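Local coordinates for mandelate racemase/muconate lactonizing enzyme-like protein (Roseovarius sp. TM1035, PDB 3RCY) that probably acts as an enolase-superfamily enzyme that uses magnesium, bound in a C-terminal barrel domain, in chemistry on a carboxylate substrate, at residues A[13-24]-A[338-346]; A[256-265]-A[277-288]. All blocks are in the same frame, centred on the assembly; numbering follows the deposited sequence.

Contact 1: A[13-24]-A[338-346]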
loop_
_atom_site.group_PDB
_atom_site.type_symbol
_atom_site.label_atom_id
_atom_site.label_comp_id
_atom_site.label_asym_id
_atom_site.label_seq_id
_atom_site.Cartn_x
_atom_site.Cartn_y
_atom_site.Cartn_z
ATOM N N ALA A 13 -6.972 39.410 -31.116
ATOM C CA ALA A 13 -5.779 38.752 -31.657
ATOM C C ALA A 13 -4.508 39.573 -31.409
ATOM O O ALA A 13 -4.383 40.694 -31.905
ATOM C CB ALA A 13 -5.953 38.495 -33.151
ATOM N N PRO A 14 -3.554 39.015 -30.649
ATOM C CA PRO A 14 -2.270 39.697 -30.467
ATOM C C PRO A 14 -1.557 39.812 -31.813
ATOM O O PRO A 14 -1.550 38.843 -32.580
ATOM C CB PRO A 14 -1.484 38.749 -29.553
ATOM C CG PRO A 14 -2.513 37.867 -28.913
ATOM C CD PRO A 14 -3.613 37.735 -29.921
ATOM N N PRO A 15 -0.975 40.992 -32.107
ATOM C CA PRO A 15 -0.170 41.189 -33.310
ATOM C C PRO A 15 1.036 40.255 -33.351
ATOM O O PRO A 15 1.487 39.770 -32.307
ATOM C CB PRO A 15 0.303 42.646 -33.181
ATOM C CG PRO A 15 -0.725 43.298 -32.334
ATOM C CD PRO A 15 -1.151 42.245 -31.355
ATOM N N ALA A 16 1.534 39.997 -34.560
ATOM C CA ALA A 16 2.753 39.211 -34.770
ATOM C C ALA A 16 3.919 39.789 -33.951
ATOM O O ALA A 16 4.001 41.006 -33.782
ATOM C CB ALA A 16 3.104 39.170 -36.263
ATOM N N PRO A 17 4.822 38.927 -33.433
ATOM C CA PRO A 17 4.909 37.466 -33.578
ATOM C C PRO A 17 3.867 36.693 -32.764
ATOM O O PRO A 17 3.793 35.470 -32.883
ATOM C CB PRO A 17 6.320 37.153 -33.066
ATOM C CG PRO A 17 6.571 38.213 -32.037
ATOM C CD PRO A 17 5.883 39.451 -32.548
ATOM N N GLY A 18 3.090 37.396 -31.937
ATOM C CA GLY A 18 1.924 36.805 -31.272
ATOM C C GLY A 18 2.179 35.940 -30.051
ATOM O O GLY A 18 1.549 34.882 -29.893
ATOM N N TRP A 19 3.080 36.382 -29.174
ATOM C CA TRP A 19 3.326 35.661 -27.915
ATOM C C TRP A 19 2.104 35.729 -27.009
ATOM O O TRP A 19 1.566 36.811 -26.760
ATOM C CB TRP A 19 4.550 36.201 -27.170
ATOM C CG TRP A 19 5.807 36.322 -27.987
ATOM C CD1 TRP A 19 6.757 37.296 -27.875
ATOM C CD2 TRP A 19 6.258 35.439 -29.031
ATOM N NE1 TRP A 19 7.768 37.081 -28.779
ATOM C CE2 TRP A 19 7.492 35.950 -29.502
ATOM C CE3 TRP A 19 5.745 34.263 -29.608
ATOM C CZ2 TRP A 19 8.218 35.335 -30.535
ATOM C CZ3 TRP A 19 6.465 33.648 -30.639
ATOM C CH2 TRP A 19 7.694 34.187 -31.087
ATOM N N GLY A 20 1.675 34.568 -26.525
ATOM C CA GLY A 20 0.433 34.457 -25.781
ATOM C C GLY A 20 -0.685 33.780 -26.564
ATOM O O GLY A 20 -1.791 33.635 -26.043
ATOM N N GLY A 21 -0.407 33.371 -27.805
ATOM C CA GLY A 21 -1.358 32.572 -28.595
ATOM C C GLY A 21 -2.109 33.341 -29.674
ATOM O O GLY A 21 -1.915 34.546 -29.839
ATOM N N ARG A 22 -2.980 32.641 -30.402
ATOM C CA ARG A 22 -3.671 33.221 -31.565
ATOM C C ARG A 22 -4.739 34.260 -31.207
ATOM O O ARG A 22 -4.950 35.213 -31.958
ATOM C CB ARG A 22 -4.289 32.125 -32.443
ATOM C CG ARG A 22 -3.285 31.376 -33.311
ATOM C CD ARG A 22 -4.004 30.474 -34.316
ATOM N NE ARG A 22 -3.070 29.780 -35.204
ATOM C CZ ARG A 22 -2.423 28.656 -34.897
ATOM N NH1 ARG A 22 -2.591 28.072 -33.711
ATOM N NH2 ARG A 22 -1.594 28.116 -35.781
ATOM N N TYR A 23 -5.416 34.067 -30.077
ATOM C CA TYR A 23 -6.463 34.994 -29.636
ATOM C C TYR A 23 -6.692 34.858 -28.138
ATOM O O TYR A 23 -6.405 33.805 -27.546
ATOM C CB TYR A 23 -7.790 34.762 -30.397
ATOM C CG TYR A 23 -8.270 33.331 -30.291
ATOM C CD1 TYR A 23 -8.950 32.890 -29.152
ATOM C CD2 TYR A 23 -8.013 32.406 -31.314
ATOM C CE1 TYR A 23 -9.357 31.580 -29.026
ATOM C CE2 TYR A 23 -8.431 31.082 -31.200
ATOM C CZ TYR A 23 -9.099 30.675 -30.048
ATOM O OH TYR A 23 -9.515 29.364 -29.901
ATOM N N TRP A 24 -7.217 35.924 -27.539
ATOM C CA TRP A 24 -7.599 35.929 -26.130
ATOM C C TRP A 24 -9.090 36.202 -26.025
ATOM O O TRP A 24 -9.631 37.018 -26.769
ATOM C CB TRP A 24 -6.819 36.996 -25.354
ATOM C CG TRP A 24 -5.326 36.848 -25.439
ATOM C CD1 TRP A 24 -4.618 35.684 -25.575
ATOM C CD2 TRP A 24 -4.357 37.899 -25.378
ATOM N NE1 TRP A 24 -3.269 35.950 -25.611
ATOM C CE2 TRP A 24 -3.081 37.301 -25.492
ATOM C CE3 TRP A 24 -4.443 39.289 -25.236
ATOM C CZ2 TRP A 24 -1.898 38.046 -25.471
ATOM C CZ3 TRP A 24 -3.263 40.031 -25.207
ATOM C CH2 TRP A 24 -2.010 39.407 -25.332
ATOM N N ILE A 338 4.471 37.449 -19.632
ATOM C CA ILE A 338 4.773 37.666 -21.043
ATOM C C ILE A 338 4.870 39.169 -21.282
ATOM O O ILE A 338 3.898 39.914 -21.072
ATOM C CB ILE A 338 3.700 37.046 -21.988
ATOM C CG1 ILE A 338 3.454 35.566 -21.649
ATOM C CG2 ILE A 338 4.128 37.214 -23.464
ATOM C CD1 ILE A 338 2.306 34.912 -22.439
ATOM N N GLU A 339 6.050 39.614 -21.697
ATOM C CA GLU A 339 6.285 41.032 -21.930
ATOM C C GLU A 339 6.202 41.352 -23.419
ATOM O O GLU A 339 7.125 41.042 -24.170
ATOM C CB GLU A 339 7.652 41.433 -21.371
ATOM C CG GLU A 339 7.823 42.917 -21.103
ATOM C CD GLU A 339 9.284 43.323 -20.911
ATOM O OE1 GLU A 339 10.143 42.423 -20.742
ATOM O OE2 GLU A 339 9.571 44.544 -20.937
ATOM N N THR A 340 5.093 41.958 -23.841
ATOM C CA THR A 340 4.945 42.436 -25.222
ATOM C C THR A 340 4.272 43.797 -25.202
ATOM O O THR A 340 3.564 44.116 -24.238
ATOM C CB THR A 340 4.117 41.473 -26.140
ATOM O OG1 THR A 340 2.726 41.548 -25.804
ATOM C CG2 THR A 340 4.607 40.027 -26.044
ATOM N N PRO A 341 4.486 44.615 -26.257
ATOM C CA PRO A 341 3.789 45.899 -26.318
ATOM C C PRO A 341 2.266 45.746 -26.207
ATOM O O PRO A 341 1.619 46.550 -25.539
ATOM C CB PRO A 341 4.196 46.460 -27.693
ATOM C CG PRO A 341 5.516 45.815 -27.974
ATOM C CD PRO A 341 5.394 44.430 -27.405
ATOM N N PHE A 342 1.706 44.716 -26.840
ATOM C CA PHE A 342 0.249 44.524 -26.855
ATOM C C PHE A 342 -0.300 44.135 -25.477
ATOM O O PHE A 342 -1.313 44.693 -25.043
ATOM C CB PHE A 342 -0.167 43.500 -27.924
ATOM C CG PHE A 342 -1.660 43.412 -28.139
ATOM C CD1 PHE A 342 -2.350 44.440 -28.778
ATOM C CD2 PHE A 342 -2.371 42.297 -27.709
ATOM C CE1 PHE A 342 -3.734 44.363 -28.981
ATOM C CE2 PHE A 342 -3.753 42.206 -27.903
ATOM C CZ PHE A 342 -4.436 43.239 -28.542
ATOM N N HIS A 343 0.366 43.193 -24.795
ATOM C CA HIS A 343 0.032 42.875 -23.395
ATOM C C HIS A 343 -0.029 44.144 -22.546
ATOM O O HIS A 343 -1.008 44.375 -21.829
ATOM C CB HIS A 343 1.078 41.944 -22.761
ATOM C CG HIS A 343 0.835 40.484 -22.993
ATOM N ND1 HIS A 343 1.394 39.796 -24.049
ATOM C CD2 HIS A 343 0.140 39.569 -22.273
ATOM C CE1 HIS A 343 1.039 38.524 -23.982
ATOM N NE2 HIS A 343 0.276 38.360 -22.916
ATOM N N ASP A 344 1.029 44.950 -22.618
ATOM C CA ASP A 344 1.130 46.159 -21.795
ATOM C C ASP A 344 0.054 47.186 -22.147
ATOM O O ASP A 344 -0.608 47.729 -21.259
ATOM C CB ASP A 344 2.528 46.782 -21.904
ATOM C CG ASP A 344 2.788 47.814 -20.820
ATOM O OD1 ASP A 344 2.998 47.431 -19.648
ATOM O OD2 ASP A 344 2.788 49.016 -21.142
ATOM N N ALA A 345 -0.141 47.421 -23.445
ATOM C CA ALA A 345 -1.112 48.409 -23.916
ATOM C C ALA A 345 -2.560 48.032 -23.593
ATOM O O ALA A 345 -3.387 48.906 -23.304
ATOM C CB ALA A 345 -0.938 48.663 -25.422
ATOM N N LEU A 346 -2.867 46.736 -23.639
ATOM C CA LEU A 346 -4.231 46.255 -23.377
ATOM C C LEU A 346 -4.715 46.575 -21.959
ATOM O O LEU A 346 -5.906 46.807 -21.745
ATOM C CB LEU A 346 -4.343 44.753 -23.653
ATOM C CG LEU A 346 -5.744 44.135 -23.652
ATOM C CD1 LEU A 346 -6.716 44.888 -24.584
ATOM C CD2 LEU A 346 -5.669 42.654 -24.024
HETATM O O HOH W 1 1.206 39.569 -27.512
#

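Contact 2: A[256-265]-A[277-288]. With MG (magnesium ion), chain I; RIB (alpha-D-ribofuranose), chain M.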
loop_
_atom_site.group_PDB
_atom_site.type_symbol
_atom_site.label_atom_id
_atom_site.label_comp_id
_atom_site.label_asym_id
_atom_site.label_seq_id
_atom_site.Cartn_x
_atom_site.Cartn_y
_atom_site.Cartn_z
ATOM N N PRO A 256 11.902 18.285 -9.477
ATOM C CA PRO A 256 10.496 18.509 -9.127
ATOM C C PRO A 256 9.614 18.596 -10.360
ATOM O O PRO A 256 9.974 19.246 -11.353
ATOM C CB PRO A 256 10.521 19.856 -8.394
ATOM C CG PRO A 256 11.906 19.931 -7.822
ATOM C CD PRO A 256 12.778 19.313 -8.887
ATOM N N VAL A 257 8.469 17.930 -10.301
ATOM C CA VAL A 257 7.530 17.937 -11.419
ATOM C C VAL A 257 6.505 19.048 -11.203
ATOM O O VAL A 257 6.004 19.232 -10.089
ATOM C CB VAL A 257 6.857 16.554 -11.608
ATOM C CG1 VAL A 257 5.708 16.620 -12.640
ATOM C CG2 VAL A 257 7.910 15.512 -12.029
ATOM N N ALA A 258 6.250 19.810 -12.264
ATOM C CA ALA A 258 5.274 20.887 -12.252
ATOM C C ALA A 258 4.208 20.566 -13.277
ATOM O O ALA A 258 4.510 20.074 -14.366
ATOM C CB ALA A 258 5.938 22.231 -12.586
ATOM N N THR A 259 2.957 20.839 -12.936
ATOM C CA THR A 259 1.877 20.638 -13.887
ATOM C C THR A 259 0.646 21.446 -13.494
ATOM O O THR A 259 0.560 21.952 -12.369
ATOM C CB THR A 259 1.508 19.129 -14.021
ATOM O OG1 THR A 259 0.904 18.904 -15.299
ATOM C CG2 THR A 259 0.555 18.672 -12.894
ATOM N N GLY A 260 -0.294 21.574 -14.426
ATOM C CA GLY A 260 -1.624 22.060 -14.080
ATOM C C GLY A 260 -2.353 22.863 -15.138
ATOM O O GLY A 260 -3.566 23.077 -15.029
ATOM N N GLU A 261 -1.635 23.317 -16.165
ATOM C CA GLU A 261 -2.239 24.255 -17.114
ATOM C C GLU A 261 -3.412 23.675 -17.904
ATOM O O GLU A 261 -4.245 24.424 -18.402
ATOM C CB GLU A 261 -1.197 24.832 -18.066
ATOM C CG GLU A 261 -0.770 23.887 -19.179
ATOM C CD GLU A 261 0.421 24.435 -19.933
ATOM O OE1 GLU A 261 1.510 24.534 -19.316
ATOM O OE2 GLU A 261 0.265 24.788 -21.126
ATOM N N ARG A 262 -3.475 22.350 -18.005
ATOM C CA ARG A 262 -4.546 21.689 -18.754
ATOM C C ARG A 262 -5.540 20.984 -17.834
ATOM O O ARG A 262 -6.408 20.228 -18.291
ATOM C CB ARG A 262 -3.947 20.731 -19.781
ATOM C CG ARG A 262 -3.250 21.488 -20.916
ATOM C CD ARG A 262 -2.786 20.565 -22.000
ATOM N NE ARG A 262 -1.463 20.023 -21.725
ATOM C CZ ARG A 262 -0.878 19.077 -22.453
ATOM N NH1 ARG A 262 -1.509 18.547 -23.499
ATOM N NH2 ARG A 262 0.345 18.672 -22.146
ATOM N N LEU A 263 -5.412 21.253 -16.534
ATOM C CA LEU A 263 -6.289 20.666 -15.519
ATOM C C LEU A 263 -7.336 21.672 -15.063
ATOM O O LEU A 263 -7.169 22.891 -15.233
ATOM C CB LEU A 263 -5.468 20.169 -14.311
ATOM C CG LEU A 263 -4.406 19.102 -14.598
ATOM C CD1 LEU A 263 -3.817 18.557 -13.273
ATOM C CD2 LEU A 263 -4.952 17.940 -15.459
ATOM N N THR A 264 -8.416 21.172 -14.469
ATOM C CA THR A 264 -9.481 22.065 -14.064
ATOM C C THR A 264 -10.208 21.629 -12.801
ATOM O O THR A 264 -10.577 20.456 -12.657
ATOM C CB THR A 264 -10.489 22.311 -15.219
ATOM O OG1 THR A 264 -11.459 23.270 -14.797
ATOM C CG2 THR A 264 -11.186 21.020 -15.640
ATOM N N THR A 265 -10.451 22.616 -11.933
ATOM C CA THR A 265 -11.097 22.474 -10.609
ATOM C C THR A 265 -10.259 21.686 -9.610
ATOM O O THR A 265 -9.374 20.910 -9.985
ATOM C CB THR A 265 -12.533 21.840 -10.619
ATOM O OG1 THR A 265 -12.428 20.412 -10.641
ATOM C CG2 THR A 265 -13.415 22.344 -11.786
ATOM N N ALA A 277 2.035 13.325 -7.849
ATOM C CA ALA A 277 2.323 13.490 -9.276
ATOM C C ALA A 277 3.063 14.785 -9.584
ATOM O O ALA A 277 3.828 14.853 -10.552
ATOM C CB ALA A 277 1.046 13.402 -10.086
ATOM N N ALA A 278 2.823 15.813 -8.771
ATOM C CA ALA A 278 3.499 17.094 -8.940
ATOM C C ALA A 278 3.719 17.809 -7.614
ATOM O O ALA A 278 2.890 17.723 -6.698
ATOM C CB ALA A 278 2.727 18.000 -9.905
ATOM N N ALA A 279 4.830 18.536 -7.545
ATOM C CA ALA A 279 5.189 19.341 -6.384
ATOM C C ALA A 279 4.803 20.805 -6.592
ATOM O O ALA A 279 4.716 21.577 -5.639
ATOM C CB ALA A 279 6.687 19.232 -6.134
ATOM N N ILE A 280 4.588 21.178 -7.850
ATOM C CA ILE A 280 4.299 22.565 -8.227
ATOM C C ILE A 280 3.062 22.603 -9.126
ATOM O O ILE A 280 3.023 21.932 -10.157
ATOM C CB ILE A 280 5.525 23.214 -8.923
ATOM C CG1 ILE A 280 6.704 23.317 -7.931
ATOM C CG2 ILE A 280 5.170 24.596 -9.517
ATOM C CD1 ILE A 280 8.105 23.337 -8.582
ATOM N N LEU A 281 2.052 23.373 -8.720
ATOM C CA LEU A 281 0.783 23.408 -9.448
ATOM C C LEU A 281 0.673 24.671 -10.287
ATOM O O LEU A 281 0.889 25.769 -9.784
ATOM C CB LEU A 281 -0.416 23.296 -8.486
ATOM C CG LEU A 281 -0.443 22.077 -7.549
ATOM C CD1 LEU A 281 -1.704 22.068 -6.677
ATOM C CD2 LEU A 281 -0.284 20.737 -8.298
ATOM N N GLN A 282 0.313 24.499 -11.558
ATOM C CA GLN A 282 0.308 25.596 -12.524
ATOM C C GLN A 282 -1.062 25.788 -13.177
ATOM O O GLN A 282 -1.191 25.682 -14.404
ATOM C CB GLN A 282 1.372 25.343 -13.599
ATOM C CG GLN A 282 2.772 25.066 -13.046
ATOM C CD GLN A 282 3.711 24.546 -14.108
ATOM O OE1 GLN A 282 3.440 23.526 -14.754
ATOM N NE2 GLN A 282 4.829 25.239 -14.296
ATOM N N PRO A 283 -2.100 26.078 -12.368
ATOM C CA PRO A 283 -3.398 26.227 -13.011
ATOM C C PRO A 283 -3.425 27.479 -13.872
ATOM O O PRO A 283 -2.734 28.469 -13.574
ATOM C CB PRO A 283 -4.354 26.406 -11.839
ATOM C CG PRO A 283 -3.507 27.117 -10.784
ATOM C CD PRO A 283 -2.126 26.490 -10.948
ATOM N N ALA A 284 -4.177 27.408 -14.962
ATOM C CA ALA A 284 -4.566 28.612 -15.672
ATOM C C ALA A 284 -5.893 29.043 -15.057
ATOM O O ALA A 284 -6.906 28.355 -15.221
ATOM C CB ALA A 284 -4.726 28.319 -17.168
ATOM N N LEU A 285 -5.890 30.173 -14.348
ATOM C CA LEU A 285 -7.092 30.644 -13.635
ATOM C C LEU A 285 -8.308 30.831 -14.544
ATOM O O LEU A 285 -9.449 30.638 -14.109
ATOM C CB LEU A 285 -6.803 31.930 -12.854
ATOM C CG LEU A 285 -6.289 31.723 -11.415
ATOM C CD1 LEU A 285 -4.938 31.009 -11.384
ATOM C CD2 LEU A 285 -6.180 33.053 -10.683
ATOM N N GLY A 286 -8.056 31.196 -15.800
ATOM C CA GLY A 286 -9.119 31.324 -16.813
ATOM C C GLY A 286 -9.670 29.989 -17.291
ATOM O O GLY A 286 -10.648 29.946 -18.037
ATOM N N ARG A 287 -9.033 28.903 -16.869
ATOM C CA ARG A 287 -9.493 27.558 -17.187
ATOM C C ARG A 287 -9.978 26.802 -15.957
ATOM O O ARG A 287 -10.983 26.091 -16.008
ATOM C CB ARG A 287 -8.361 26.750 -17.849
ATOM C CG ARG A 287 -8.582 25.230 -17.802
ATOM C CD ARG A 287 -7.577 24.498 -18.662
ATOM N NE ARG A 287 -7.966 24.494 -20.073
ATOM C CZ ARG A 287 -7.106 24.432 -21.084
ATOM N NH1 ARG A 287 -5.799 24.405 -20.851
ATOM N NH2 ARG A 287 -7.553 24.406 -22.331
ATOM N N ALA A 288 -9.251 26.953 -14.854
ATOM C CA ALA A 288 -9.325 25.992 -13.758
ATOM C C ALA A 288 -10.461 26.207 -12.775
ATOM O O ALA A 288 -10.602 25.436 -11.825
ATOM C CB ALA A 288 -7.966 25.904 -13.022
HETATM MG MG MG I . 3.542 24.920 -19.982
HETATM O O5 RIB M . -8.662 11.097 -16.705
HETATM C C5 RIB M . -8.354 11.456 -15.354
HETATM C C4 RIB M . -8.288 12.971 -15.276
HETATM O O4 RIB M . -7.383 13.375 -14.251
HETATM C C3 RIB M . -7.743 13.562 -16.558
HETATM O O3 RIB M . -8.810 14.018 -17.371
HETATM C C2 RIB M . -6.926 14.747 -16.129
HETATM O O2 RIB M . -7.692 15.937 -16.289
HETATM C C1 RIB M . -6.634 14.523 -14.660
HETATM O O1 RIB M . -5.229 14.312 -14.473
HETATM O O HOH W 2 -5.609 25.037 -15.636
HETATM O O HOH W 3 1.413 23.199 -16.686
HETATM O O HOH W 4 2.567 24.971 -22.064
HETATM O O HOH W 5 -12.095 24.117 -17.320
HETATM O O HOH W 6 5.632 24.853 -20.761
HETATM O O HOH W 7 3.625 27.262 -20.039
HETATM O O HOH W 8 3.500 22.711 -20.695
#

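Contact 1: A[13-24]-A[338-346]
Trp-24, Phe-342 and His-343 form an aromatic cluster that joins the loop between strands 4-12 and 24-31 to helix 341-346. The Trp-24 and Phe-342 rings meet obliquely, planes at 34°, with Trp-24 CZ3 3.5 Å from Phe-342 CD2. The benzo part of the indole reaches over one face of the His-343 imidazole, Trp-24 CZ2 lying 3.3 Å from His-343 CE1, while Leu-346 CD2 touches the indole edge. Pro-15 CD makes a CH-pi contact over the Phe-342 face, 3.7 Å from the ring centroid. Phe-342 CG, anti to the backbone N (chi1 -171°), carries the ring out to Pro-14, Pro-15 and the indole.

Direct hydrogen bonds lie within each segment, none between them. Trp-24 NE1 donates to Gly-20 O at 2.8 Å, from above the carbonyl plane, tying the indole to the Gly-18 to Gly-21 type II turn. Thr-340 OG1 N-caps helix 341-346 through His-343 N (3.0 Å) and is hydrogen-bonded to His-343 ND1 (2.8 Å). One water crosses between the segments, bridging Trp-19 O and Thr-340 OG1. With Ala-314 O bonded to NE2, both imidazole nitrogens have partners, which should fix the ring's rotation and present its face to Trp-24.

Contact 2: A[256-265]-A[277-288]
A beta-alpha-beta unit of the barrel supplies this contact: strands 257-259 and 280-281 run parallel, with helix 266-274 making the crossover. Val-257 O accepts from both Ala-279 N (2.9 Å) and Ile-280 N, each in its carbonyl plane. Further along, Thr-259 N donates to Ile-280 O and Gln-282 N to Thr-259 O, the latter a short 2.7 Å bond from above the carbonyl plane. Ala-258 CB packs on Ile-280 CB at 3.8 Å. Where the strands end, the Gly-260 and Gln-282 backbones come close, their CA atoms 4.3 Å apart.

Beyond the strands lies the metal site. With chi1 at 77° and the chain extended beyond CG, the Glu-261 carboxylate reaches the metal, OE1 binding magnesium at 2.2 Å. Four waters and Glu-235 complete the shell; one of these waters also donates to Glu-261 OE2. Another water accepts from Glu-261 N and lies within hydrogen-bonding distance of Glu-261 OE1 and Gln-282 OE1. Gln-282 NE2 bonds to Glu-235, so Gln-282 forms a second shell behind both ligands.

Arg-287 holds the following turn: NH1 donates to Glu-261 O at 2.9 Å, the oxygen lying in the guanidinium plane. Its neighbour Arg-262 is paired with Glu-236; Arg-262 NH1 also donates to Thr-84 O, and its backbone O accepts from Arg-86 NH1, both of a second subunit. Leu-263 CD2 comes 3.5 Å from ribofuranose O2, and Thr-265 N donates to Ala-288 O. Metal-binding acids at the C-terminal ends of successive parallel strands are the hallmark of the enolase-superfamily barrel.

In the fold
Contact 2 is nested inside the chain loop that contact 1 closes: residues 256-288 fall within the 313 residues separating 13-24 from 338-346. Their centres lie 23 Å apart, and their nearest atoms about 9 Å, so the two do not touch. Contact 2 belongs to the barrel sheet, near the centre of the chain; contact 1 joins the loop between strands 4-12 and 24-31 of the three-stranded N-terminal sheet to helix 341-346, just past barrel strand 335-336. Ile-338 of contact 1 nevertheless has its side chain about 10 Å from the magnesium. Together they illustrate the two-domain enolase design, in which a capping N-terminal domain is joined to a metal-binding barrel.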